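Local structure of probable acetyltransferase (Agrobacterium tumefaciens, 2GE3) at residues Arg30-Leu35 with Val152-His157; Ala148-Ala151 with His157-Asp160. The protein probably transfers the acetyl group of acetyl coenzyme A to an acceptor substrate, as a member of the GNAT family of acetyltransferases. All blocks are in the same frame, centred on the assembly; numbering follows the deposited sequence.

Both contacts gather at the end of the hairpin formed by strands 143-153 and 158-167, neighbours in the mixed sheet whose strand order, 1-2-3-4-5-7-6, is that of the GNAT fold. Their centres lie about 11 Å apart. Along the chain 30-35 comes first, far upstream; 148-151, 152-157 and 157-160 then follow in near-continuous succession. Contact 2 pairs the two arms of the hairpin; contact 1 sets the turn between them against the loop after helix 18-29. His-157 belongs to both, and Val-152 O approaches Ile-159 N at 2.8 Å, a probable hydrogen bond. Through contact 1 the hairpin meets a loop that lines the acetyl coenzyme A pocket, while both contacts also touch the second subunit.

Contact 1: residues Arg30-Leu35 with Val152-His157; sequences RERKYL and VSIDGH. With ACO (acetyl coenzyme *a), chain E.
Arg-32 reaches out from its loop to the tip of a hairpin turn, where it meets Asp-155 and Ile-154, and these three residues carry nearly all of the contact. The guanidinium presents its edge to the carboxylate: NH1 of Arg-32 forms a salt bridge with OD1 of Asp-155 at 3.2 Å. The two flat groups are nearly coplanar, only 7° apart. A bend at chi3 (113°) swings the arginine's end out of its otherwise extended course and across to the aspartate. The carbonyl oxygen of Ile-154 lies obliquely to the guanidinium, 3.7 Å from NH1 of Arg-32.

Next to this polar pair, Ile-154 supplies the apolar part. Its CG2 and CD1 both rest against the backbone carbonyl of Arg-32, each 3.8 Å from that oxygen, while the same side chain also packs on His-127 of strand 121-127 and on Thr-82 of the second subunit. The turn is closed by a hydrogen bond from Ile-154 N to His-157 O.

Arg-32 itself has positive phi and is the first residue to leave helical geometry after helix 18-29. Just beyond it the loop joins the cofactor pocket: C7P of acetyl coenzyme A lies over one face of the Tyr-34 ring, offset toward the rim, 3.5 Å from CD1 of Tyr-34, and CD2 of Leu-35 is 3.5 Å from the thioester sulfur S1P. Because both charged partners are exposed, solvent should screen their attraction, and the one salt bridge probably contributes little beside the apolar contact of Ile-154.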
ATOM      1  N   ARG A  30      -8.874  18.501   4.893  1.00 36.32           N
ATOM      2  CA  ARG A  30      -8.312  19.766   5.494  1.00 39.66           C
ATOM      3  C   ARG A  30      -8.504  19.909   7.002  1.00 39.37           C
ATOM      4  O   ARG A  30      -7.940  20.784   7.645  1.00 41.31           O
ATOM      5  CB  ARG A  30      -8.784  21.016   4.727  1.00 38.19           C
ATOM      6  CG  ARG A  30      -8.123  21.139   3.325  1.00 41.61           C
ATOM      7  CD  ARG A  30      -8.484  22.454   2.577  1.00 42.06           C
ATOM      8  NE  ARG A  30      -9.724  23.011   3.075  1.00 53.57           N
ATOM      9  CZ  ARG A  30     -10.051  24.311   3.109  1.00 58.87           C
ATOM     10  NH1 ARG A  30      -9.201  25.258   2.716  1.00 58.58           N
ATOM     11  NH2 ARG A  30     -11.244  24.664   3.592  1.00 60.80           N
ATOM     12  N   GLU A  31      -9.284  19.014   7.566  1.00 40.63           N
ATOM     13  CA  GLU A  31      -9.433  18.891   8.992  1.00 41.50           C
ATOM     14  C   GLU A  31      -8.186  18.321   9.563  1.00 41.50           C
ATOM     15  O   GLU A  31      -7.958  18.482  10.753  1.00 43.37           O
ATOM     16  CB  GLU A  31     -10.593  17.957   9.322  1.00 39.47           C
ATOM     17  CG  GLU A  31     -11.951  18.613   9.051  1.00 43.53           C
ATOM     18  CD  GLU A  31     -13.179  17.664   9.332  1.00 43.79           C
ATOM     19  OE1 GLU A  31     -13.382  17.216  10.483  1.00 46.60           O
ATOM     20  OE2 GLU A  31     -13.961  17.402   8.393  1.00 49.84           O
ATOM     21  N   ARG A  32      -7.414  17.609   8.726  1.00 40.13           N
ATOM     22  CA  ARG A  32      -6.133  17.026   9.100  1.00 40.58           C
ATOM     23  C   ARG A  32      -6.195  16.075  10.297  1.00 40.39           C
ATOM     24  O   ARG A  32      -5.237  15.983  11.045  1.00 42.32           O
ATOM     25  CB  ARG A  32      -5.047  18.101   9.332  1.00 39.10           C
ATOM     26  CG  ARG A  32      -4.839  19.097   8.204  1.00 39.86           C
ATOM     27  CD  ARG A  32      -3.822  20.203   8.663  1.00 41.39           C
ATOM     28  NE  ARG A  32      -2.536  20.172   7.936  1.00 40.64           N
ATOM     29  CZ  ARG A  32      -1.362  20.003   8.495  1.00 46.98           C
ATOM     30  NH1 ARG A  32      -1.240  19.818   9.817  1.00 53.60           N
ATOM     31  NH2 ARG A  32      -0.273  20.046   7.740  1.00 51.15           N
ATOM     32  N   LYS A  33      -7.291  15.358  10.500  1.00 40.76           N
ATOM     33  CA  LYS A  33      -7.319  14.368  11.616  1.00 40.48           C
ATOM     34  C   LYS A  33      -7.592  12.941  11.223  1.00 37.42           C
ATOM     35  O   LYS A  33      -7.201  12.037  11.901  1.00 36.58           O
ATOM     36  CB  LYS A  33      -8.242  14.790  12.798  1.00 41.03           C
ATOM     37  CG  LYS A  33      -8.955  16.076  12.642  1.00 48.47           C
ATOM     38  CD  LYS A  33      -9.317  16.676  14.005  1.00 54.88           C
ATOM     39  CE  LYS A  33     -10.162  15.716  14.872  1.00 56.88           C
ATOM     40  NZ  LYS A  33     -11.222  16.574  15.524  1.00 61.36           N
ATOM     41  N   TYR A  34      -8.241  12.741  10.107  1.00 34.97           N
ATOM     42  CA  TYR A  34      -8.720  11.426   9.769  1.00 35.01           C
ATOM     43  C   TYR A  34      -8.087  10.819   8.527  1.00 35.47           C
ATOM     44  O   TYR A  34      -7.745   9.666   8.523  1.00 37.04           O
ATOM     45  CB  TYR A  34     -10.229  11.482   9.604  1.00 34.73           C
ATOM     46  CG  TYR A  34     -10.947  12.291  10.660  1.00 34.46           C
ATOM     47  CD1 TYR A  34     -11.512  13.533  10.337  1.00 36.52           C
ATOM     48  CD2 TYR A  34     -11.080  11.819  11.984  1.00 31.04           C
ATOM     49  CE1 TYR A  34     -12.249  14.286  11.289  1.00 33.87           C
ATOM     50  CE2 TYR A  34     -11.767  12.562  12.949  1.00 29.70           C
ATOM     51  CZ  TYR A  34     -12.355  13.788  12.579  1.00 35.71           C
ATOM     52  OH  TYR A  34     -13.040  14.551  13.488  1.00 39.30           O
ATOM     53  N   LEU A  35      -7.945  11.581   7.458  1.00 36.52           N
ATOM     54  CA  LEU A  35      -7.500  11.023   6.171  1.00 36.83           C
ATOM     55  C   LEU A  35      -5.992  11.013   6.032  1.00 36.74           C
ATOM     56  O   LEU A  35      -5.309  11.790   6.692  1.00 36.94           O
ATOM     57  CB  LEU A  35      -8.143  11.883   5.020  1.00 35.53           C
ATOM     58  CG  LEU A  35      -9.666  11.865   4.922  1.00 36.95           C
ATOM     59  CD1 LEU A  35     -10.222  12.648   3.720  1.00 34.61           C
ATOM     60  CD2 LEU A  35     -10.193  10.448   4.963  1.00 35.05           C
ATOM     61  N   VAL A 152       2.097   7.035  10.755  1.00 25.80           N
ATOM     62  CA  VAL A 152       1.423   8.288  10.298  1.00 24.71           C
ATOM     63  C   VAL A 152       2.146   9.417  11.033  1.00 24.48           C
ATOM     64  O   VAL A 152       2.518   9.279  12.189  1.00 24.73           O
ATOM     65  CB  VAL A 152      -0.141   8.246  10.572  1.00 25.42           C
ATOM     66  CG1 VAL A 152      -0.848   9.618  10.319  1.00 26.38           C
ATOM     67  CG2 VAL A 152      -0.831   7.244   9.695  1.00 20.55           C
ATOM     68  N   SER A 153       2.440  10.501  10.364  1.00 24.17           N
ATOM     69  CA  SER A 153       3.009  11.674  11.074  1.00 27.44           C
ATOM     70  C   SER A 153       2.166  12.835  10.558  1.00 28.79           C
ATOM     71  O   SER A 153       1.938  12.926   9.341  1.00 28.24           O
ATOM     72  CB  SER A 153       4.460  11.873  10.658  1.00 26.77           C
ATOM     73  OG  SER A 153       5.070  12.943  11.316  1.00 30.48           O
ATOM     74  N   ILE A 154       1.598  13.649  11.421  1.00 30.55           N
ATOM     75  CA  ILE A 154       0.748  14.696  10.866  1.00 34.55           C
ATOM     76  C   ILE A 154       1.288  16.157  10.958  1.00 37.79           C
ATOM     77  O   ILE A 154       1.154  16.979  10.010  1.00 41.50           O
ATOM     78  CB  ILE A 154      -0.728  14.574  11.265  1.00 33.13           C
ATOM     79  CG1 ILE A 154      -1.357  13.464  10.456  1.00 33.56           C
ATOM     80  CG2 ILE A 154      -1.469  15.903  10.941  1.00 34.86           C
ATOM     81  CD1 ILE A 154      -2.798  13.053  10.871  1.00 34.19           C
ATOM     82  N   ASP A 155       1.865  16.519  12.080  1.00 38.63           N
ATOM     83  CA  ASP A 155       2.660  17.707  12.088  1.00 39.43           C
ATOM     84  C   ASP A 155       3.609  17.540  13.259  1.00 39.18           C
ATOM     85  O   ASP A 155       3.391  18.033  14.360  1.00 38.91           O
ATOM     86  CB  ASP A 155       1.809  18.999  12.091  1.00 41.61           C
ATOM     87  CG  ASP A 155       0.753  19.025  13.173  1.00 42.76           C
ATOM     88  OD1 ASP A 155      -0.445  19.331  12.840  1.00 41.06           O
ATOM     89  OD2 ASP A 155       1.165  18.770  14.336  1.00 44.40           O
ATOM     90  N   GLY A 156       4.619  16.717  12.995  1.00 38.75           N
ATOM     91  CA  GLY A 156       5.680  16.400  13.931  1.00 37.06           C
ATOM     92  C   GLY A 156       5.212  15.458  14.999  1.00 36.33           C
ATOM     93  O   GLY A 156       5.982  15.168  15.919  1.00 37.62           O
ATOM     94  N   HIS A 157       3.964  14.980  14.893  1.00 34.42           N
ATOM     95  CA  HIS A 157       3.478  13.931  15.808  1.00 33.80           C
ATOM     96  C   HIS A 157       3.259  12.562  15.097  1.00 30.90           C
ATOM     97  O   HIS A 157       2.613  12.529  14.085  1.00 28.93           O
ATOM     98  CB  HIS A 157       2.206  14.369  16.539  1.00 33.26           C
ATOM     99  CG  HIS A 157       2.393  15.582  17.391  1.00 38.29           C
ATOM    100  ND1 HIS A 157       3.524  15.783  18.163  1.00 41.17           N
ATOM    101  CD2 HIS A 157       1.599  16.670  17.587  1.00 40.22           C
ATOM    102  CE1 HIS A 157       3.423  16.940  18.802  1.00 43.10           C
ATOM    103  NE2 HIS A 157       2.262  17.493  18.473  1.00 45.63           N
TER
HETATM  104  N1A ACO E1301     -16.013   6.271  20.069  1.00 27.30           N
HETATM  105  C2A ACO E1301     -16.518   5.042  19.961  1.00 26.45           C
HETATM  106  N3A ACO E1301     -17.567   4.796  19.156  1.00 28.57           N
HETATM  107  C4A ACO E1301     -18.159   5.798  18.459  1.00 24.63           C
HETATM  108  C5A ACO E1301     -17.652   7.138  18.514  1.00 27.84           C
HETATM  109  C6A ACO E1301     -16.508   7.352  19.393  1.00 28.23           C
HETATM  110  N6A ACO E1301     -15.998   8.653  19.434  1.00 27.35           N
HETATM  111  N7A ACO E1301     -18.478   7.956  17.747  1.00 25.35           N
HETATM  112  C8A ACO E1301     -19.414   7.195  17.178  1.00 23.91           C
HETATM  113  N9A ACO E1301     -19.235   5.926  17.636  1.00 27.10           N
HETATM  114  C1B ACO E1301     -20.031   4.802  17.216  1.00 26.83           C
HETATM  115  C2B ACO E1301     -21.524   5.048  17.076  1.00 28.46           C
HETATM  116  O2B ACO E1301     -22.097   4.688  18.352  1.00 29.50           O
HETATM  117  C3B ACO E1301     -21.762   4.043  15.940  1.00 32.14           C
HETATM  118  O3B ACO E1301     -21.662   2.715  16.477  1.00 39.90           O
HETATM  119  P3B ACO E1301     -22.889   1.828  17.111  1.00 43.51           P
HETATM  120  O7A ACO E1301     -23.411   2.416  18.417  1.00 49.48           O
HETATM  121  O8A ACO E1301     -22.056   0.569  17.363  1.00 46.38           O
HETATM  122  O9A ACO E1301     -23.996   1.952  16.117  1.00 45.26           O
HETATM  123  C4B ACO E1301     -20.545   4.137  15.019  1.00 29.90           C
HETATM  124  O4B ACO E1301     -19.490   4.515  15.894  1.00 28.96           O
HETATM  125  C5B ACO E1301     -20.717   5.256  13.953  1.00 29.70           C
HETATM  126  O5B ACO E1301     -21.599   4.775  12.950  1.00 21.21           O
HETATM  127  P1A ACO E1301     -22.179   5.628  11.798  1.00 26.44           P
HETATM  128  O1A ACO E1301     -22.596   4.605  10.811  1.00 29.36           O
HETATM  129  O2A ACO E1301     -23.104   6.519  12.600  1.00 29.82           O
HETATM  130  O3A ACO E1301     -20.840   6.404  11.309  1.00 24.09           O
HETATM  131  P2A ACO E1301     -20.668   7.720  10.481  1.00 25.95           P
HETATM  132  O4A ACO E1301     -21.818   8.170   9.636  1.00 28.81           O
HETATM  133  O5A ACO E1301     -20.154   8.703  11.497  1.00 23.99           O
HETATM  134  O6A ACO E1301     -19.461   7.272   9.454  1.00 24.13           O
HETATM  135  CBP ACO E1301     -17.064   7.755   9.454  1.00 26.35           C
HETATM  136  CCP ACO E1301     -18.194   6.880  10.023  1.00 20.44           C
HETATM  137  CDP ACO E1301     -15.763   7.388  10.244  1.00 19.66           C
HETATM  138  CEP ACO E1301     -16.883   7.528   7.954  1.00 22.53           C
HETATM  139  CAP ACO E1301     -17.375   9.304   9.543  1.00 25.06           C
HETATM  140  OAP ACO E1301     -17.576   9.569  10.910  1.00 23.00           O
HETATM  141  C9P ACO E1301     -16.354  10.295   9.059  1.00 24.39           C
HETATM  142  O9P ACO E1301     -16.375  10.669   7.887  1.00 26.41           O
HETATM  143  N8P ACO E1301     -15.443  10.775   9.929  1.00 22.09           N
HETATM  144  C7P ACO E1301     -14.371  11.659   9.415  1.00 18.57           C
HETATM  145  C6P ACO E1301     -13.514  11.034   8.335  1.00 19.76           C
HETATM  146  C5P ACO E1301     -12.999   9.632   8.557  1.00 19.64           C
HETATM  147  O5P ACO E1301     -12.642   9.217   9.655  1.00 23.36           O
HETATM  148  N4P ACO E1301     -12.888   8.875   7.457  1.00 24.43           N
HETATM  149  C3P ACO E1301     -12.728   7.439   7.557  1.00 29.40           C
HETATM  150  C2P ACO E1301     -11.368   7.130   8.134  1.00 42.06           C
HETATM  151  S1P ACO E1301     -10.101   7.572   6.971  1.00 51.74           S
HETATM  152  C   ACO E1301      -9.398   6.241   7.696  1.00 46.42           C
HETATM  153  O   ACO E1301     -10.127   5.435   8.207  1.00 44.11           O
HETATM  154  CH3 ACO E1301      -7.901   6.131   7.543  1.00 47.99           C

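Contact 2: residues Ala148-Ala151 with His157-Asp160; sequences ARDA and HYID
Asp-160 grips the turn at Ala-148 to Ala-151 with both of its carboxylate oxygens. OD1 of Asp-160 accepts a hydrogen bond from the backbone N of Asp-150 at 3.0 Å; the bond is almost straight at the hydrogen (172°), although the donor stands well above the carboxylate plane. OD2 of Asp-160 takes the second bond, a salt bridge in which NE of Arg-149 donates across 3.2 Å. This donor arrives on the syn side of OD2 but tilted out of the carboxylate plane, while the oxygen lies near the guanidinium plane at its edge. Bends at chi2 and chi3 fold the arginine back, bringing NE beside the aspartate, with the two planes steeply inclined at 73°.

The turn itself is a type II beta turn, marking the break in strand 143-153, the edge strand of the sheet within the chain. Strand 158-167 pairs antiparallel with it to form the C-terminal hairpin of the GNAT fold, and the carboxylate of Asp-160, on this neighbouring strand, binds the corner of the turn. Close by, Asp-160 CA makes a CA-H...O contact with the carbonyl oxygen of Ala-148 at 3.4 Å.

Asp-150 OD1 comes within 3.9 Å of Asp-160 OD1, a like-charged approach that may be eased by a hydrogen bond from His-120 of the second subunit to Asp-150 OD2. The same histidine stacks on the ring of Tyr-158. Within the hairpin, the carboxylate of Asp-150 lies obliquely by that tyrosine, its OD1 3.4 Å from CB of Tyr-158. The carboxylate and ring planes are tilted by 21°. Backbone Asp-150 O also receives a hydrogen bond from His-85 of the second subunit.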
ATOM      1  N   ALA A 148       0.254  -0.765  13.016  1.00 26.59           N
ATOM      2  CA  ALA A 148       1.502  -0.233  12.494  1.00 25.28           C
ATOM      3  C   ALA A 148       2.042   0.912  13.379  1.00 24.09           C
ATOM      4  O   ALA A 148       1.454   1.921  13.384  1.00 22.85           O
ATOM      5  CB  ALA A 148       1.255   0.228  11.024  1.00 24.43           C
ATOM      6  N   ARG A 149       3.192   0.764  14.062  1.00 23.83           N
ATOM      7  CA  ARG A 149       3.638   1.755  15.032  1.00 26.44           C
ATOM      8  C   ARG A 149       4.251   2.966  14.337  1.00 25.08           C
ATOM      9  O   ARG A 149       5.124   2.795  13.521  1.00 22.60           O
ATOM     10  CB  ARG A 149       4.708   1.186  16.015  1.00 26.92           C
ATOM     11  CG  ARG A 149       4.382  -0.248  16.517  1.00 35.36           C
ATOM     12  CD  ARG A 149       3.318  -0.283  17.699  1.00 42.79           C
ATOM     13  NE  ARG A 149       3.415   0.830  18.682  1.00 49.60           N
ATOM     14  CZ  ARG A 149       4.282   0.929  19.717  1.00 56.43           C
ATOM     15  NH1 ARG A 149       5.178  -0.018  20.023  1.00 55.61           N
ATOM     16  NH2 ARG A 149       4.227   1.998  20.509  1.00 58.99           N
ATOM     17  N   ASP A 150       3.858   4.168  14.748  1.00 23.73           N
ATOM     18  CA  ASP A 150       4.406   5.378  14.124  1.00 24.75           C
ATOM     19  C   ASP A 150       4.249   5.421  12.576  1.00 23.38           C
ATOM     20  O   ASP A 150       5.098   5.909  11.901  1.00 23.72           O
ATOM     21  CB  ASP A 150       5.899   5.556  14.443  1.00 21.99           C
ATOM     22  CG  ASP A 150       6.186   5.805  15.931  1.00 25.69           C
ATOM     23  OD1 ASP A 150       5.169   5.971  16.696  1.00 24.57           O
ATOM     24  OD2 ASP A 150       7.453   5.834  16.308  1.00 24.61           O
ATOM     25  N   ALA A 151       3.186   4.912  12.041  1.00 23.84           N
ATOM     26  CA  ALA A 151       3.067   4.779  10.580  1.00 24.82           C
ATOM     27  C   ALA A 151       2.602   6.105   9.938  1.00 25.31           C
ATOM     28  O   ALA A 151       2.776   6.282   8.753  1.00 25.05           O
ATOM     29  CB  ALA A 151       2.137   3.640  10.192  1.00 23.14           C
ATOM     30  N   HIS A 157       3.964  14.980  14.893  1.00 34.42           N
ATOM     31  CA  HIS A 157       3.478  13.931  15.808  1.00 33.80           C
ATOM     32  C   HIS A 157       3.259  12.562  15.097  1.00 30.90           C
ATOM     33  O   HIS A 157       2.613  12.529  14.085  1.00 28.93           O
ATOM     34  CB  HIS A 157       2.206  14.369  16.539  1.00 33.26           C
ATOM     35  CG  HIS A 157       2.393  15.582  17.391  1.00 38.29           C
ATOM     36  ND1 HIS A 157       3.524  15.783  18.163  1.00 41.17           N
ATOM     37  CD2 HIS A 157       1.599  16.670  17.587  1.00 40.22           C
ATOM     38  CE1 HIS A 157       3.423  16.940  18.802  1.00 43.10           C
ATOM     39  NE2 HIS A 157       2.262  17.493  18.473  1.00 45.63           N
ATOM     40  N   TYR A 158       3.828  11.491  15.651  1.00 30.14           N
ATOM     41  CA  TYR A 158       3.582  10.101  15.195  1.00 30.13           C
ATOM     42  C   TYR A 158       2.297   9.487  15.719  1.00 29.25           C
ATOM     43  O   TYR A 158       2.060   9.487  16.918  1.00 29.33           O
ATOM     44  CB  TYR A 158       4.740   9.169  15.594  1.00 30.19           C
ATOM     45  CG  TYR A 158       6.049   9.515  14.938  1.00 31.07           C
ATOM     46  CD1 TYR A 158       7.182   9.754  15.698  1.00 32.60           C
ATOM     47  CD2 TYR A 158       6.149   9.644  13.546  1.00 29.34           C
ATOM     48  CE1 TYR A 158       8.383  10.148  15.095  1.00 31.97           C
ATOM     49  CE2 TYR A 158       7.377   9.989  12.934  1.00 27.83           C
ATOM     50  CZ  TYR A 158       8.466  10.243  13.697  1.00 30.55           C
ATOM     51  OH  TYR A 158       9.652  10.638  13.079  1.00 32.56           O
ATOM     52  N   ILE A 159       1.532   8.899  14.805  1.00 29.52           N
ATOM     53  CA  ILE A 159       0.268   8.167  15.061  1.00 29.14           C
ATOM     54  C   ILE A 159       0.441   6.704  14.596  1.00 27.44           C
ATOM     55  O   ILE A 159       0.965   6.429  13.519  1.00 25.30           O
ATOM     56  CB  ILE A 159      -0.971   8.789  14.236  1.00 29.23           C
ATOM     57  CG1 ILE A 159      -0.981  10.315  14.251  1.00 34.79           C
ATOM     58  CG2 ILE A 159      -2.320   8.308  14.721  1.00 30.84           C
ATOM     59  CD1 ILE A 159      -0.796  10.855  15.581  1.00 36.88           C
ATOM     60  N   ASP A 160      -0.011   5.776  15.417  1.00 26.41           N
ATOM     61  CA  ASP A 160      -0.227   4.408  14.968  1.00 26.04           C
ATOM     62  C   ASP A 160      -1.382   4.270  14.000  1.00 25.97           C
ATOM     63  O   ASP A 160      -2.392   5.003  14.005  1.00 24.13           O
ATOM     64  CB  ASP A 160      -0.466   3.529  16.194  1.00 27.17           C
ATOM     65  CG  ASP A 160       0.799   3.416  17.083  1.00 27.06           C
ATOM     66  OD1 ASP A 160       1.776   4.140  16.856  1.00 27.23           O
ATOM     67  OD2 ASP A 160       0.825   2.605  18.016  1.00 32.50           O
TER